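Local structure of uncharacterized bacterial lipoprotein (Bacteroides thetaiotaomicron VPI-5482, 3GF6) at residues A5-V10 / I131-A136; G19-V24 / T177-D182; K56-I61 / F193-G198; A113-L118 / Y214-E219. The protein is of unknown function but is an all-beta bacterial lipoprotein of the DUF3845 family, built from two antiparallel sheets. All blocks are in the same frame, centred on the assembly; numbering follows the deposited sequence.

Contact 1: A5-V10 / I131-A136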
# COMPACT_ATOMS: atom_id res chain seq x y z
N ALA A 5 -22.74 6.99 2.27
CA ALA A 5 -21.28 7.05 2.44
C ALA A 5 -20.51 6.91 1.12
O ALA A 5 -20.92 6.17 0.21
CB ALA A 5 -20.80 5.98 3.46
N ILE A 6 -19.38 7.61 1.03
CA ILE A 6 -18.44 7.39 -0.08
C ILE A 6 -17.56 6.24 0.36
O ILE A 6 -16.81 6.36 1.33
CB ILE A 6 -17.61 8.63 -0.34
CG1 ILE A 6 -18.49 9.81 -0.76
CG2 ILE A 6 -16.50 8.36 -1.39
CD1 ILE A 6 -17.70 11.04 -1.06
N TYR A 7 -17.68 5.11 -0.31
CA TYR A 7 -17.21 3.83 0.21
C TYR A 7 -16.59 3.09 -0.94
O TYR A 7 -17.25 2.95 -1.95
CB TYR A 7 -18.38 3.05 0.81
CG TYR A 7 -18.13 1.64 1.29
CD1 TYR A 7 -17.09 1.32 2.20
CD2 TYR A 7 -18.94 0.60 0.86
CE1 TYR A 7 -16.91 0.01 2.65
CE2 TYR A 7 -18.76 -0.70 1.29
CZ TYR A 7 -17.76 -1.00 2.19
OH TYR A 7 -17.61 -2.32 2.60
N TYR A 8 -15.34 2.67 -0.76
CA TYR A 8 -14.50 2.14 -1.82
C TYR A 8 -13.94 0.71 -1.54
O TYR A 8 -12.72 0.51 -1.48
CB TYR A 8 -13.33 3.08 -2.01
CG TYR A 8 -13.64 4.49 -2.49
CD1 TYR A 8 -14.41 4.73 -3.63
CD2 TYR A 8 -13.07 5.58 -1.86
CE1 TYR A 8 -14.63 6.04 -4.11
CE2 TYR A 8 -13.30 6.89 -2.31
CZ TYR A 8 -14.05 7.11 -3.46
OH TYR A 8 -14.24 8.42 -3.91
N PRO A 9 -14.84 -0.29 -1.39
CA PRO A 9 -14.39 -1.65 -1.08
C PRO A 9 -13.72 -2.37 -2.25
O PRO A 9 -14.14 -2.23 -3.40
CB PRO A 9 -15.68 -2.37 -0.68
CG PRO A 9 -16.75 -1.71 -1.51
CD PRO A 9 -16.29 -0.22 -1.57
N VAL A 10 -12.72 -3.18 -1.93
CA VAL A 10 -12.12 -4.09 -2.89
C VAL A 10 -12.04 -5.41 -2.18
O VAL A 10 -11.52 -5.48 -1.06
CB VAL A 10 -10.75 -3.62 -3.34
CG1 VAL A 10 -10.02 -4.71 -4.19
CG2 VAL A 10 -10.89 -2.28 -4.09
N ILE A 131 -11.90 -6.93 9.83
CA ILE A 131 -11.43 -6.32 8.62
C ILE A 131 -12.56 -6.48 7.57
O ILE A 131 -12.84 -7.59 7.09
CB ILE A 131 -10.12 -6.98 8.13
CG1 ILE A 131 -9.00 -6.82 9.16
CG2 ILE A 131 -9.72 -6.41 6.74
CD1 ILE A 131 -7.82 -7.79 9.01
N ASP A 132 -13.20 -5.36 7.22
CA ASP A 132 -14.20 -5.30 6.13
C ASP A 132 -13.54 -5.50 4.78
O ASP A 132 -13.96 -6.32 3.99
CB ASP A 132 -14.92 -3.93 6.17
CG ASP A 132 -15.94 -3.75 5.06
OD1 ASP A 132 -16.73 -4.69 4.80
OD2 ASP A 132 -15.94 -2.69 4.41
N TYR A 133 -12.51 -4.72 4.50
CA TYR A 133 -11.69 -4.95 3.32
C TYR A 133 -10.26 -4.51 3.58
O TYR A 133 -10.00 -3.69 4.47
CB TYR A 133 -12.28 -4.26 2.08
CG TYR A 133 -12.10 -2.74 2.00
CD1 TYR A 133 -10.89 -2.18 1.60
CD2 TYR A 133 -13.16 -1.89 2.23
CE1 TYR A 133 -10.73 -0.79 1.55
CE2 TYR A 133 -13.03 -0.51 2.13
CZ TYR A 133 -11.81 0.04 1.80
OH TYR A 133 -11.67 1.41 1.66
N VAL A 134 -9.34 -5.08 2.82
CA VAL A 134 -7.93 -4.70 2.85
C VAL A 134 -7.32 -5.04 1.49
O VAL A 134 -7.51 -6.15 0.99
CB VAL A 134 -7.12 -5.37 4.00
CG1 VAL A 134 -7.32 -6.90 4.07
CG2 VAL A 134 -5.63 -5.04 3.88
N TYR A 135 -6.60 -4.10 0.92
CA TYR A 135 -5.85 -4.38 -0.30
C TYR A 135 -4.59 -3.55 -0.45
O TYR A 135 -4.52 -2.44 0.06
CB TYR A 135 -6.72 -4.20 -1.53
CG TYR A 135 -7.19 -2.81 -1.90
CD1 TYR A 135 -8.29 -2.23 -1.27
CD2 TYR A 135 -6.60 -2.11 -2.92
CE1 TYR A 135 -8.78 -0.99 -1.71
CE2 TYR A 135 -7.06 -0.87 -3.33
CZ TYR A 135 -8.14 -0.32 -2.71
OH TYR A 135 -8.62 0.85 -3.18
N ALA A 136 -3.60 -4.13 -1.16
CA ALA A 136 -2.33 -3.48 -1.50
C ALA A 136 -2.39 -3.02 -2.95
O ALA A 136 -2.92 -3.74 -3.81
CB ALA A 136 -1.10 -4.41 -1.26
O HOH W 1 -13.71 3.11 1.56
O HOH W 2 -10.31 1.74 -1.35
O HOH W 3 -10.46 -7.10 1.00

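Contact 2: G19-V24 / T177-D182. With EDO (1,2-ethanediol), chain G.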
# COMPACT_ATOMS: atom_id res chain seq x y z
N GLY A 19 4.70 -4.89 -18.61
CA GLY A 19 5.53 -5.86 -19.32
C GLY A 19 6.09 -6.90 -18.34
O GLY A 19 5.95 -6.78 -17.12
N PRO A 20 6.75 -7.93 -18.87
CA PRO A 20 7.25 -9.00 -18.01
C PRO A 20 8.41 -8.56 -17.10
O PRO A 20 9.00 -7.48 -17.30
CB PRO A 20 7.71 -10.06 -19.03
CG PRO A 20 8.02 -9.30 -20.27
CD PRO A 20 7.11 -8.11 -20.28
N ALA A 21 8.74 -9.40 -16.12
CA ALA A 21 9.83 -9.13 -15.20
C ALA A 21 11.06 -8.69 -15.97
O ALA A 21 11.44 -9.34 -16.94
CB ALA A 21 10.16 -10.39 -14.36
N LEU A 22 11.66 -7.58 -15.52
CA LEU A 22 12.88 -7.04 -16.14
C LEU A 22 14.10 -7.85 -15.78
O LEU A 22 14.41 -8.00 -14.61
CB LEU A 22 13.14 -5.61 -15.69
CG LEU A 22 14.41 -4.93 -16.19
CD1 LEU A 22 14.34 -4.70 -17.76
CD2 LEU A 22 14.65 -3.63 -15.43
N GLU A 23 14.82 -8.32 -16.80
CA GLU A 23 16.13 -8.94 -16.58
C GLU A 23 17.13 -7.83 -16.63
O GLU A 23 17.53 -7.37 -17.72
CB GLU A 23 16.45 -10.01 -17.63
CG GLU A 23 15.52 -11.19 -17.63
CD GLU A 23 15.43 -11.92 -16.28
OE1 GLU A 23 16.40 -11.88 -15.48
OE2 GLU A 23 14.37 -12.54 -16.04
N VAL A 24 17.51 -7.40 -15.44
CA VAL A 24 18.24 -6.18 -15.26
C VAL A 24 19.58 -6.30 -15.94
O VAL A 24 20.37 -7.21 -15.67
CB VAL A 24 18.41 -5.88 -13.74
CG1 VAL A 24 19.35 -4.74 -13.52
CG2 VAL A 24 17.05 -5.55 -13.11
N THR A 177 4.49 -10.56 -4.01
CA THR A 177 5.56 -9.98 -4.82
C THR A 177 5.02 -9.42 -6.13
O THR A 177 3.95 -9.82 -6.62
CB THR A 177 6.64 -11.01 -5.14
OG1 THR A 177 6.07 -12.10 -5.88
CG2 THR A 177 7.30 -11.49 -3.88
N TYR A 178 5.75 -8.46 -6.69
CA TYR A 178 5.43 -7.87 -7.99
C TYR A 178 6.74 -7.60 -8.72
O TYR A 178 7.71 -7.12 -8.12
CB TYR A 178 4.57 -6.62 -7.81
CG TYR A 178 4.23 -5.86 -9.08
CD1 TYR A 178 3.10 -6.18 -9.86
CD2 TYR A 178 5.04 -4.83 -9.55
CE1 TYR A 178 2.78 -5.46 -10.99
CE2 TYR A 178 4.73 -4.11 -10.73
CZ TYR A 178 3.61 -4.44 -11.46
OH TYR A 178 3.33 -3.72 -12.61
N ASP A 179 6.77 -7.96 -9.99
CA ASP A 179 7.97 -7.86 -10.81
C ASP A 179 7.59 -7.66 -12.28
O ASP A 179 7.42 -8.61 -13.04
CB ASP A 179 8.79 -9.13 -10.57
CG ASP A 179 10.17 -9.11 -11.19
OD1 ASP A 179 10.60 -8.14 -11.86
OD2 ASP A 179 10.84 -10.15 -11.02
N ARG A 180 7.43 -6.40 -12.68
CA ARG A 180 6.95 -6.11 -14.02
C ARG A 180 7.65 -4.87 -14.54
O ARG A 180 8.39 -4.20 -13.79
CB ARG A 180 5.42 -5.97 -14.06
CG ARG A 180 4.64 -7.16 -13.52
CD ARG A 180 4.67 -8.38 -14.50
NE ARG A 180 3.71 -8.16 -15.58
CZ ARG A 180 2.45 -8.61 -15.63
NH1 ARG A 180 1.91 -9.39 -14.70
NH2 ARG A 180 1.72 -8.28 -16.67
N SER A 181 7.46 -4.60 -15.82
CA SER A 181 8.23 -3.61 -16.53
C SER A 181 7.35 -2.73 -17.44
O SER A 181 6.14 -2.87 -17.45
CB SER A 181 9.28 -4.35 -17.38
OG SER A 181 8.66 -5.11 -18.40
N ASP A 182 8.00 -1.86 -18.21
CA ASP A 182 7.37 -1.01 -19.22
C ASP A 182 6.27 -0.11 -18.63
O ASP A 182 5.23 0.13 -19.27
CB ASP A 182 6.75 -1.84 -20.36
CG ASP A 182 7.75 -2.76 -21.04
OD1 ASP A 182 8.98 -2.43 -21.08
OD2 ASP A 182 7.27 -3.81 -21.56
C1 EDO G . 9.79 -9.29 -6.90
O1 EDO G . 9.86 -9.76 -5.55
C2 EDO G . 10.19 -10.47 -7.80
O2 EDO G . 11.50 -10.24 -8.33
O HOH W 4 10.67 -6.02 -13.20

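Contact 3: K56-I61 / F193-G198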
# COMPACT_ATOMS: atom_id res chain seq x y z
N LYS A 56 -17.06 2.09 12.50
CA LYS A 56 -16.33 2.10 11.24
C LYS A 56 -15.03 2.89 11.31
O LYS A 56 -15.02 4.01 11.83
CB LYS A 56 -17.23 2.70 10.16
CG LYS A 56 -16.75 2.61 8.75
CD LYS A 56 -17.90 3.17 7.87
CE LYS A 56 -17.48 3.71 6.53
NZ LYS A 56 -18.66 4.54 6.01
N LEU A 57 -13.96 2.30 10.80
CA LEU A 57 -12.66 2.98 10.67
C LEU A 57 -12.06 2.72 9.29
O LEU A 57 -11.60 1.60 9.01
CB LEU A 57 -11.73 2.50 11.77
CG LEU A 57 -12.16 2.69 13.23
CD1 LEU A 57 -11.27 1.82 14.13
CD2 LEU A 57 -12.09 4.16 13.63
N THR A 58 -12.02 3.76 8.48
CA THR A 58 -11.46 3.69 7.11
C THR A 58 -10.10 4.40 7.14
O THR A 58 -10.02 5.58 7.54
CB THR A 58 -12.38 4.33 6.11
OG1 THR A 58 -13.70 3.79 6.27
CG2 THR A 58 -11.83 4.06 4.70
N PHE A 59 -9.04 3.69 6.75
CA PHE A 59 -7.69 4.28 6.78
C PHE A 59 -6.78 3.67 5.78
O PHE A 59 -7.08 2.59 5.24
CB PHE A 59 -7.07 4.24 8.19
CG PHE A 59 -7.04 2.88 8.81
CD1 PHE A 59 -6.02 1.97 8.53
CD2 PHE A 59 -8.03 2.51 9.67
CE1 PHE A 59 -6.07 0.67 9.12
CE2 PHE A 59 -8.05 1.24 10.26
CZ PHE A 59 -7.06 0.35 10.00
N MSE A 60 -5.69 4.39 5.48
CA MSE A 60 -4.73 3.87 4.57
C MSE A 60 -3.33 3.90 5.17
O MSE A 60 -3.07 4.59 6.16
CB MSE A 60 -4.79 4.61 3.21
CG MSE A 60 -4.42 5.99 3.31
SE MSE A 60 -2.53 6.31 2.91
CE MSE A 60 -2.95 8.20 2.83
N ILE A 61 -2.47 3.09 4.56
CA ILE A 61 -1.10 2.92 5.03
C ILE A 61 -0.16 3.41 3.93
O ILE A 61 -0.25 3.00 2.74
CB ILE A 61 -0.76 1.45 5.37
CG1 ILE A 61 -1.75 0.86 6.37
CG2 ILE A 61 0.72 1.34 5.87
CD1 ILE A 61 -1.83 1.61 7.67
N PHE A 193 -5.04 0.04 1.50
CA PHE A 193 -6.33 0.66 1.78
C PHE A 193 -7.18 -0.31 2.60
O PHE A 193 -7.28 -1.50 2.23
CB PHE A 193 -7.01 1.06 0.44
CG PHE A 193 -6.29 2.16 -0.29
CD1 PHE A 193 -6.45 3.48 0.07
CD2 PHE A 193 -5.48 1.88 -1.35
CE1 PHE A 193 -5.75 4.48 -0.54
CE2 PHE A 193 -4.79 2.88 -2.00
CZ PHE A 193 -4.98 4.20 -1.63
N ILE A 194 -7.68 0.16 3.75
CA ILE A 194 -8.34 -0.68 4.75
C ILE A 194 -9.65 -0.07 5.22
O ILE A 194 -9.78 1.15 5.32
CB ILE A 194 -7.39 -0.92 5.99
CG1 ILE A 194 -6.18 -1.72 5.57
CG2 ILE A 194 -8.15 -1.70 7.15
CD1 ILE A 194 -4.98 -1.52 6.53
N ASN A 195 -10.63 -0.91 5.54
CA ASN A 195 -11.77 -0.46 6.31
C ASN A 195 -12.08 -1.52 7.38
O ASN A 195 -12.07 -2.69 7.08
CB ASN A 195 -13.04 -0.26 5.47
CG ASN A 195 -14.19 0.31 6.30
OD1 ASN A 195 -14.01 1.31 7.01
ND2 ASN A 195 -15.36 -0.36 6.27
N LEU A 196 -12.27 -1.09 8.61
CA LEU A 196 -12.74 -2.01 9.66
C LEU A 196 -14.18 -1.71 10.03
O LEU A 196 -14.59 -0.55 10.08
CB LEU A 196 -11.90 -1.88 10.93
CG LEU A 196 -10.38 -1.81 10.79
CD1 LEU A 196 -9.68 -1.54 12.16
CD2 LEU A 196 -9.83 -3.08 10.14
N ALA A 197 -14.94 -2.77 10.31
CA ALA A 197 -16.31 -2.68 10.81
C ALA A 197 -16.32 -3.29 12.20
O ALA A 197 -15.64 -4.29 12.45
CB ALA A 197 -17.29 -3.40 9.84
N GLY A 198 -17.03 -2.67 13.14
CA GLY A 198 -16.99 -3.10 14.52
C GLY A 198 -18.05 -2.44 15.39
O GLY A 198 -19.03 -1.88 14.90

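Contact 4: A113-L118 / Y214-E219. With EDO (1,2-ethanediol), chain G; EDO (1,2-ethanediol), chain C.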
# COMPACT_ATOMS: atom_id res chain seq x y z
N ALA A 113 10.52 -0.17 -14.36
CA ALA A 113 10.25 -1.53 -13.90
C ALA A 113 10.30 -1.52 -12.39
O ALA A 113 11.12 -0.80 -11.81
CB ALA A 113 11.28 -2.52 -14.48
N VAL A 114 9.44 -2.31 -11.76
CA VAL A 114 9.34 -2.39 -10.31
C VAL A 114 9.53 -3.84 -9.88
O VAL A 114 8.96 -4.76 -10.47
CB VAL A 114 7.95 -1.85 -9.79
CG1 VAL A 114 7.71 -2.16 -8.32
CG2 VAL A 114 7.85 -0.33 -10.02
N LYS A 115 10.29 -4.03 -8.80
CA LYS A 115 10.40 -5.32 -8.12
C LYS A 115 10.14 -5.05 -6.67
O LYS A 115 10.80 -4.15 -6.08
CB LYS A 115 11.82 -5.91 -8.28
CG LYS A 115 12.23 -6.10 -9.78
CD LYS A 115 13.62 -6.66 -9.91
CE LYS A 115 13.98 -6.96 -11.37
NZ LYS A 115 13.26 -8.13 -11.89
N LEU A 116 9.17 -5.75 -6.11
CA LEU A 116 8.85 -5.56 -4.71
C LEU A 116 8.42 -6.82 -4.04
O LEU A 116 7.98 -7.78 -4.68
CB LEU A 116 7.80 -4.44 -4.53
CG LEU A 116 6.36 -4.65 -5.02
CD1 LEU A 116 5.54 -5.52 -4.06
CD2 LEU A 116 5.67 -3.30 -5.23
N ARG A 117 8.58 -6.84 -2.72
CA ARG A 117 7.96 -7.87 -1.87
C ARG A 117 7.34 -7.14 -0.69
O ARG A 117 7.97 -6.27 -0.12
CB ARG A 117 8.98 -8.91 -1.40
CG ARG A 117 8.37 -10.03 -0.55
CD ARG A 117 9.43 -11.14 -0.37
NE ARG A 117 8.94 -12.25 0.44
CZ ARG A 117 9.72 -13.21 0.90
NH1 ARG A 117 11.03 -13.19 0.62
NH2 ARG A 117 9.21 -14.18 1.64
N LEU A 118 6.10 -7.48 -0.35
CA LEU A 118 5.41 -6.95 0.81
C LEU A 118 4.98 -8.14 1.65
O LEU A 118 4.13 -8.96 1.21
CB LEU A 118 4.18 -6.12 0.39
CG LEU A 118 3.30 -5.65 1.55
CD1 LEU A 118 4.11 -4.68 2.38
CD2 LEU A 118 1.98 -4.96 1.07
N TYR A 214 10.74 -5.35 0.57
CA TYR A 214 11.62 -4.43 -0.15
C TYR A 214 10.91 -3.84 -1.35
O TYR A 214 9.90 -4.38 -1.83
CB TYR A 214 12.91 -5.12 -0.63
CG TYR A 214 12.75 -6.01 -1.82
CD1 TYR A 214 12.90 -5.51 -3.11
CD2 TYR A 214 12.44 -7.36 -1.66
CE1 TYR A 214 12.74 -6.32 -4.23
CE2 TYR A 214 12.30 -8.20 -2.76
CZ TYR A 214 12.43 -7.66 -4.05
OH TYR A 214 12.32 -8.47 -5.12
N PHE A 215 11.48 -2.77 -1.87
CA PHE A 215 10.94 -2.07 -3.02
C PHE A 215 12.08 -1.59 -3.86
O PHE A 215 12.98 -0.95 -3.34
CB PHE A 215 10.12 -0.87 -2.53
CG PHE A 215 9.62 -0.02 -3.64
CD1 PHE A 215 8.42 -0.34 -4.27
CD2 PHE A 215 10.37 1.04 -4.14
CE1 PHE A 215 7.96 0.43 -5.33
CE2 PHE A 215 9.93 1.79 -5.21
CZ PHE A 215 8.73 1.50 -5.80
N GLU A 216 12.04 -1.86 -5.17
CA GLU A 216 13.05 -1.41 -6.14
C GLU A 216 12.37 -0.83 -7.36
O GLU A 216 11.37 -1.37 -7.82
CB GLU A 216 13.94 -2.55 -6.64
CG GLU A 216 14.73 -3.18 -5.54
CD GLU A 216 15.57 -4.37 -5.98
OE1 GLU A 216 15.46 -4.83 -7.12
OE2 GLU A 216 16.35 -4.84 -5.14
N LEU A 217 12.96 0.25 -7.88
CA LEU A 217 12.48 0.93 -9.07
C LEU A 217 13.66 1.16 -10.04
O LEU A 217 14.68 1.74 -9.67
CB LEU A 217 11.85 2.27 -8.73
CG LEU A 217 11.27 3.10 -9.89
CD1 LEU A 217 10.13 2.37 -10.63
CD2 LEU A 217 10.77 4.46 -9.35
N TYR A 218 13.49 0.69 -11.27
CA TYR A 218 14.45 0.83 -12.34
C TYR A 218 13.92 1.74 -13.43
O TYR A 218 12.73 1.67 -13.78
CB TYR A 218 14.77 -0.54 -12.96
CG TYR A 218 15.40 -1.49 -11.98
CD1 TYR A 218 14.61 -2.27 -11.12
CD2 TYR A 218 16.79 -1.56 -11.85
CE1 TYR A 218 15.20 -3.12 -10.17
CE2 TYR A 218 17.38 -2.41 -10.92
CZ TYR A 218 16.58 -3.17 -10.09
OH TYR A 218 17.16 -4.01 -9.18
N GLU A 219 14.80 2.57 -13.99
CA GLU A 219 14.59 3.18 -15.29
C GLU A 219 15.15 2.19 -16.32
O GLU A 219 16.29 1.76 -16.21
CB GLU A 219 15.32 4.50 -15.42
CG GLU A 219 14.77 5.64 -14.65
CD GLU A 219 15.54 6.95 -14.91
OE1 GLU A 219 16.41 6.99 -15.81
OE2 GLU A 219 15.29 7.93 -14.17
C1 EDO G . 9.79 -9.29 -6.90
O1 EDO G . 9.86 -9.76 -5.55
C2 EDO G . 10.19 -10.47 -7.80
O2 EDO G . 11.50 -10.24 -8.33
C1 EDO C . 12.86 -12.76 -1.94
O1 EDO C . 12.80 -11.53 -1.26
C2 EDO C . 13.91 -12.58 -2.99
O2 EDO C . 15.09 -12.72 -2.25

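Contact 1: A5-V10 / I131-A136
Pro-9 lies closest to Tyr-133, their CA atoms 6.1 Å apart, where the irregular N-terminal segment 5-10 runs at 58° to residues 132-135 and meets them through side chains and water. The CA of Pro-9 sits over one face of the Tyr-133 ring, 3.9 Å from its centroid, a CH-pi contact. The carbonyl O of Tyr-8 and the N of Val-10 lie over the same face. Val-10 repeats the theme one step on. Its CG2 stands over a face of the Tyr-135 ring, 3.8 Å from the centroid. Tyr-133 and Tyr-135 both send their rings out toward the N-terminal segment.

Tyr-7 and Asp-132 point at each other from opposite directions. The OH of Tyr-7 donates to OD2 of Asp-132 at 2.5 Å, a very short bond. Ring and carboxylate are nearly coplanar, 14° apart. The same OD2 also accepts from Asn-195, and Asp-132 and Tyr-133 both face Asn-195 in a classic beta bulge.

Three waters fill in the polar links. One joins Tyr-8 N to Tyr-133 OH. Another joins Tyr-8 O to Tyr-135 OH. The third bridges Val-10 O, at 2.8 Å, and Val-134 N. The N of Val-10 is buried with no partner in the model.

Two donors thus grip one carboxylate oxygen, which would probably favour the charged form of Asp-132. The N-terminal segment is held to the sheet by that anchor, two ring faces and ordered water.

Contact 2: G19-V24 / T177-D182
Arg-180 and Ser-181 reach the loop at Gly-19 and Pro-20 in different ways. The Arg-180 chain bends at chi2 and chi3 and brings NE to the O of Gly-19 at 3.0 Å. That oxygen lies at the edge of the guanidinium, near its plane. Ser-181 N donates to the same oxygen from the opposite face of the carbonyl, so two donors clasp it. NH2 of Arg-180 takes the O of Gly-18, so the guanidinium holds two successive carbonyls.

Ser-181 OG lies between its own N and carbonyl carbon (chi1 67°). From there it donates to Pro-20 O at 2.6 Å, in the carbonyl plane and on a lone pair. Gly-19 N closes the pairing on Ser-181 O at 2.7 Å.

Asp-179 turns its carboxylate toward the CB of Ala-21, with OD1 3.4 Å away. OD1 also forms a salt bridge with Lys-115. A water lies between OD1 and Leu-22 N, and probably donates to OD1. OD2 accepts from an ethanediol O2, probably from the crystallisation liquor.

Gly-19 and Ser-181 make a single antiparallel bridge, a hydrogen-bonded pair. This is a surface loop of an all-beta fold, pinned to strand 171-183 by that one bridge and by side-chain bonds to the loop's carbonyls.

Contact 3: K56-I61 / F193-G198
Phe-59 lays its ring beside Ile-194 and Leu-196 of the facing strand. Its CE1 meets Ile-194 CD1 at 3.6 Å, and the CB of Ile-194 stands off-centre above the ring. Leu-196 CD1 comes in at the ring edge, near its plane, 3.7 Å from Phe-59 CE2. A chi1 of 54° swings the Phe-59 ring across to these two residues. Ile-61 CG1 also touches Ile-194 CD1, at 4.0 Å.

Asn-195 and Thr-58 meet on the other face of the sheet. Thr-58 OG1 donates to Asn-195 OD1 at 2.6 Å, from above the amide plane and off its lone pairs. With ND2 held by Asp-132, both ends of the amide are gripped and its rotation is fixed. The Lys-56 side chain crosses that of Asn-195 at about a right angle, its CG 3.5 Å from Asn-195 OD1. Met-60, a selenomethionine, rests its CB 3.7 Å from Phe-193 CD1.

The strands run antiparallel, with axes 4.6 Å apart and 169° between directions. Leu-57 with Leu-196 and Phe-59 with Ile-194 are hydrogen-bonded pairs, each with two backbone bonds.

Strand 56-62 also pairs with strand 82-85, and strand 187-198 with strand 129-139. The face carrying Leu-57, Phe-59 and Leu-196 packs on strand 203-219 of the second sheet, through Asn-203 and Val-205.

Contact 4: A113-L118 / Y214-E219
Strands 113-118 and 214-219 are antiparallel neighbours in one of the two sheets of this all-beta fold, 179° apart in direction. Six backbone bonds join them, two each at the hydrogen-bonded pairs Ala-113 with Tyr-218, Lys-115 with Glu-216 and Arg-117 with Tyr-214.

The tight side is the buried face of Val-114, Leu-116, Phe-215 and Leu-217. Val-114 CG2 meets Leu-217 CD1 at 3.6 Å, and its CG1 lies 4.0 Å from Phe-215 CE1. Leu-116 CD2 comes to the edge of the Phe-215 ring. Leu-188 and Phe-190 of strand 187-198 cover this face, so the two sheets pack together here.

The other face, apart from buried Ala-113, carries partly exposed and mostly polar side chains. With chi1 at 76° the ring of Tyr-214 folds back over the neighbouring strand. Leu-116 C and Arg-117 N lie under one face of it, and Arg-117 CB is 3.7 Å from Tyr-214 CE2. Lys-115 extends past Tyr-218, with Lys-115 CD 3.9 Å from Tyr-218 CE1, and its NZ goes on to Asp-179 and Leu-22 O. Arg-117 uses NE for Asp-175 and NH1 for an ethanediol, probably from the crystallisation liquor. The ethanediol that meets Asp-179 donates from its O1 to Leu-116 O at 2.9 Å, with Tyr-214 OH also close to that O1. Tyr-218 OH donates to Glu-216 OE1 at 2.8 Å, meeting it from above the carboxylate plane.

Overall arrangement
From the N terminus, segment 5-10 is closed by contact 1 onto strand 129-139. Segment 19-24 follows and is closed by contact 2 onto strand 171-183. Strand 56-62 pairs back with 187-198 in contact 3, and 112-123 with 203-219 in contact 4. Every pair of contacts crosses along the chain, and none nests. Contacts 1 and 3 share one sheet, their centres about 7 Å apart. Contacts 2 and 4 share the other, centres about 9 Å apart, and meet through Lys-115 with Asp-179. Contacts 1 and 4 lie on opposite sides of the chain's centre but touch where Ala-136 packs on Leu-118. The N-terminal region is thus fastened to both sheets in turn.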